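Local coordinates for cellulase IBT99 (Metagenomes, PDB 6WBT), which probably hydrolyses 6-phospho-alpha-glucosides as a family 4 glycoside hydrolase, binding NAD and a manganese ion beside the sugar phosphate, at residues M121-P126 with S148-I153. Numbering follows the deposited sequence.
Sequences MRTIYP and SNPAAI. With NAD (nicotinamide-adenine-dinucleotide), chain G; G6P (6-O-phosphono-alpha-D-glucopyranose), chain F.
Thr123 meets the cis peptide between Asn149 and Pro150 through its OG1, which touches Asn149 O at 3.8 Å without bonding to it and has Pro150 CD as its second neighbour; the hydroxyl's own hydrogen bond is to Tyr119 O, one turn back in its helix. Beside this, the two isoleucines cross at about a right angle, Ile124 CD1 resting 4.2 Å from Ile153 CG2. With CG1 beside the backbone N (chi1 -67°) and the chain then extended, Ile124 carries its terminal methyl across to its partner. This apolar side backs a loop whose other side holds ligands, and Asn149 illustrates the division of labour. Its CB lies near NAD O2D, and CG comes next to C2N of the nicotinamide ring. At the tip the amide divides: OD1, beside the NAD carboxamide, accepts from Ala151 N (3.3 Å) on a lone pair in the carbonyl plane, making an Asx turn at the start of helix 151-161, while ND2, also close to C2N, gives weak hydrogen bonds to G6P O3 (2.6 Å) and NAD O2D (3.3 Å). Cutting the side chain back to an alanine is likely to leave both sugar hydroxyls without this shared donor and Ala151 N without its Asx-turn acceptor. The loop follows strand 143-146 of the Rossmann-type domain and leads into helix 151-161, which packs beside helix 114-136, while helix 380-402 touches both Met121 and Ile153.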
# COMPACT_ATOMS: atom_id res chain seq x y z
N MSE A 121 21.66 21.26 2.19
CA MSE A 121 22.49 20.84 1.06
C MSE A 121 23.98 21.02 1.36
O MSE A 121 24.82 20.36 0.74
CB MSE A 121 22.11 21.61 -0.20
CG MSE A 121 20.75 21.25 -0.76
SE MSE A 121 20.65 21.49 -2.70
CE MSE A 121 22.06 20.24 -3.22
N ARG A 122 24.31 21.91 2.30
CA ARG A 122 25.69 22.03 2.75
C ARG A 122 26.12 20.85 3.60
O ARG A 122 27.32 20.57 3.68
CB ARG A 122 25.88 23.33 3.54
CG ARG A 122 25.89 24.60 2.70
CD ARG A 122 26.48 25.76 3.49
NE ARG A 122 25.73 26.03 4.71
CZ ARG A 122 24.75 26.92 4.80
NH1 ARG A 122 24.40 27.63 3.73
NH2 ARG A 122 24.12 27.11 5.95
N THR A 123 25.17 20.16 4.23
CA THR A 123 25.48 19.13 5.21
C THR A 123 25.38 17.71 4.66
O THR A 123 25.88 16.78 5.30
CB THR A 123 24.55 19.27 6.43
OG1 THR A 123 24.32 20.66 6.70
CG2 THR A 123 25.16 18.62 7.67
N ILE A 124 24.76 17.53 3.49
CA ILE A 124 24.50 16.18 2.98
C ILE A 124 25.80 15.42 2.77
O ILE A 124 26.06 14.40 3.43
CB ILE A 124 23.68 16.25 1.68
CG1 ILE A 124 22.27 16.77 1.96
CG2 ILE A 124 23.62 14.88 1.01
CD1 ILE A 124 21.38 16.85 0.74
N TYR A 125 26.65 15.90 1.87
CA TYR A 125 27.87 15.18 1.52
C TYR A 125 28.92 15.20 2.64
O TYR A 125 29.59 14.18 2.85
CB TYR A 125 28.47 15.74 0.23
CG TYR A 125 27.75 15.26 -1.01
CD1 TYR A 125 27.78 13.92 -1.37
CD2 TYR A 125 27.05 16.14 -1.82
CE1 TYR A 125 27.13 13.46 -2.50
CE2 TYR A 125 26.39 15.69 -2.95
CZ TYR A 125 26.43 14.36 -3.29
OH TYR A 125 25.78 13.91 -4.41
N PRO A 126 29.11 16.30 3.37
CA PRO A 126 30.00 16.23 4.54
C PRO A 126 29.57 15.20 5.57
O PRO A 126 30.43 14.59 6.23
CB PRO A 126 29.94 17.65 5.11
CG PRO A 126 29.71 18.50 3.92
CD PRO A 126 28.77 17.70 3.05
N SER A 148 23.12 16.72 14.44
CA SER A 148 23.39 17.93 13.68
C SER A 148 22.22 18.23 12.74
O SER A 148 21.56 17.33 12.22
CB SER A 148 24.68 17.80 12.88
OG SER A 148 24.65 16.67 12.02
N ASN A 149 21.98 19.51 12.53
CA ASN A 149 20.85 19.99 11.75
C ASN A 149 21.27 20.33 10.33
O ASN A 149 22.45 20.59 10.06
CB ASN A 149 20.24 21.23 12.42
CG ASN A 149 19.24 20.88 13.50
OD1 ASN A 149 18.62 19.82 13.47
ND2 ASN A 149 19.06 21.78 14.46
N PRO A 150 20.32 20.31 9.37
CA PRO A 150 18.92 19.92 9.53
C PRO A 150 18.75 18.41 9.63
O PRO A 150 19.03 17.70 8.66
CB PRO A 150 18.25 20.46 8.26
CG PRO A 150 19.23 21.44 7.68
CD PRO A 150 20.57 20.90 8.05
N ALA A 151 18.30 17.93 10.79
CA ALA A 151 18.21 16.49 11.02
C ALA A 151 17.23 15.82 10.06
O ALA A 151 17.37 14.62 9.78
CB ALA A 151 17.81 16.22 12.47
N ALA A 152 16.25 16.56 9.56
CA ALA A 152 15.28 15.97 8.63
C ALA A 152 15.92 15.68 7.28
O ALA A 152 15.74 14.59 6.72
CB ALA A 152 14.08 16.90 8.47
N ILE A 153 16.67 16.64 6.74
CA ILE A 153 17.23 16.48 5.40
C ILE A 153 18.41 15.51 5.43
O ILE A 153 18.56 14.68 4.53
CB ILE A 153 17.62 17.85 4.82
CG1 ILE A 153 16.38 18.73 4.67
CG2 ILE A 153 18.33 17.68 3.48
CD1 ILE A 153 16.68 20.14 4.22
PA NAD G . 29.16 26.16 15.69
O1A NAD G . 29.18 26.85 14.37
O2A NAD G . 29.40 26.99 16.91
O5B NAD G . 30.22 24.95 15.65
C5B NAD G . 30.11 23.94 14.61
C4B NAD G . 31.44 23.25 14.45
O4B NAD G . 31.36 22.28 13.37
C3B NAD G . 32.64 24.15 14.10
O3B NAD G . 33.73 23.85 14.96
C2B NAD G . 32.97 23.75 12.66
O2B NAD G . 34.30 24.01 12.28
C1B NAD G . 32.60 22.27 12.71
N9A NAD G . 32.45 21.65 11.40
C8A NAD G . 31.93 22.23 10.27
N7A NAD G . 31.92 21.43 9.23
C5A NAD G . 32.49 20.26 9.69
C6A NAD G . 32.77 19.03 9.06
N6A NAD G . 32.51 18.78 7.78
N1A NAD G . 33.34 18.06 9.81
C2A NAD G . 33.61 18.32 11.10
N3A NAD G . 33.39 19.43 11.80
C4A NAD G . 32.82 20.38 11.03
O3 NAD G . 27.77 25.38 15.86
PN NAD G . 26.76 25.24 17.09
O1N NAD G . 27.51 24.78 18.29
O2N NAD G . 25.94 26.48 17.19
O5D NAD G . 25.83 24.04 16.56
C5D NAD G . 26.49 22.81 16.15
C4D NAD G . 25.50 21.93 15.44
O4D NAD G . 24.55 21.42 16.41
C3D NAD G . 24.64 22.61 14.36
O3D NAD G . 24.57 21.79 13.21
C2D NAD G . 23.28 22.69 15.07
O2D NAD G . 22.18 22.88 14.20
C1D NAD G . 23.27 21.35 15.79
N1N NAD G . 22.23 21.29 16.85
C2N NAD G . 21.10 20.53 16.65
C3N NAD G . 20.11 20.48 17.62
C7N NAD G . 18.92 19.59 17.36
O7N NAD G . 17.81 19.93 17.75
N7N NAD G . 19.14 18.43 16.74
C4N NAD G . 20.25 21.23 18.78
C5N NAD G . 21.40 21.96 18.98
C6N NAD G . 22.38 21.97 18.01
C1 G6P F . 16.56 23.47 19.54
C2 G6P F . 16.36 23.00 18.10
C3 G6P F . 17.60 23.29 17.26
C4 G6P F . 18.03 24.74 17.42
C5 G6P F . 18.20 25.06 18.90
C6 G6P F . 18.67 26.49 19.15
O1 G6P F . 17.57 22.68 20.16
O2 G6P F . 16.09 21.60 18.08
O3 G6P F . 17.32 23.02 15.88
O4 G6P F . 19.26 24.97 16.73
O5 G6P F . 16.95 24.84 19.56
O6 G6P F . 18.98 27.14 17.92
P G6P F . 19.81 28.52 17.93
O1P G6P F . 19.14 29.37 16.88
O2P G6P F . 21.23 28.11 17.62
O3P G6P F . 19.62 29.03 19.34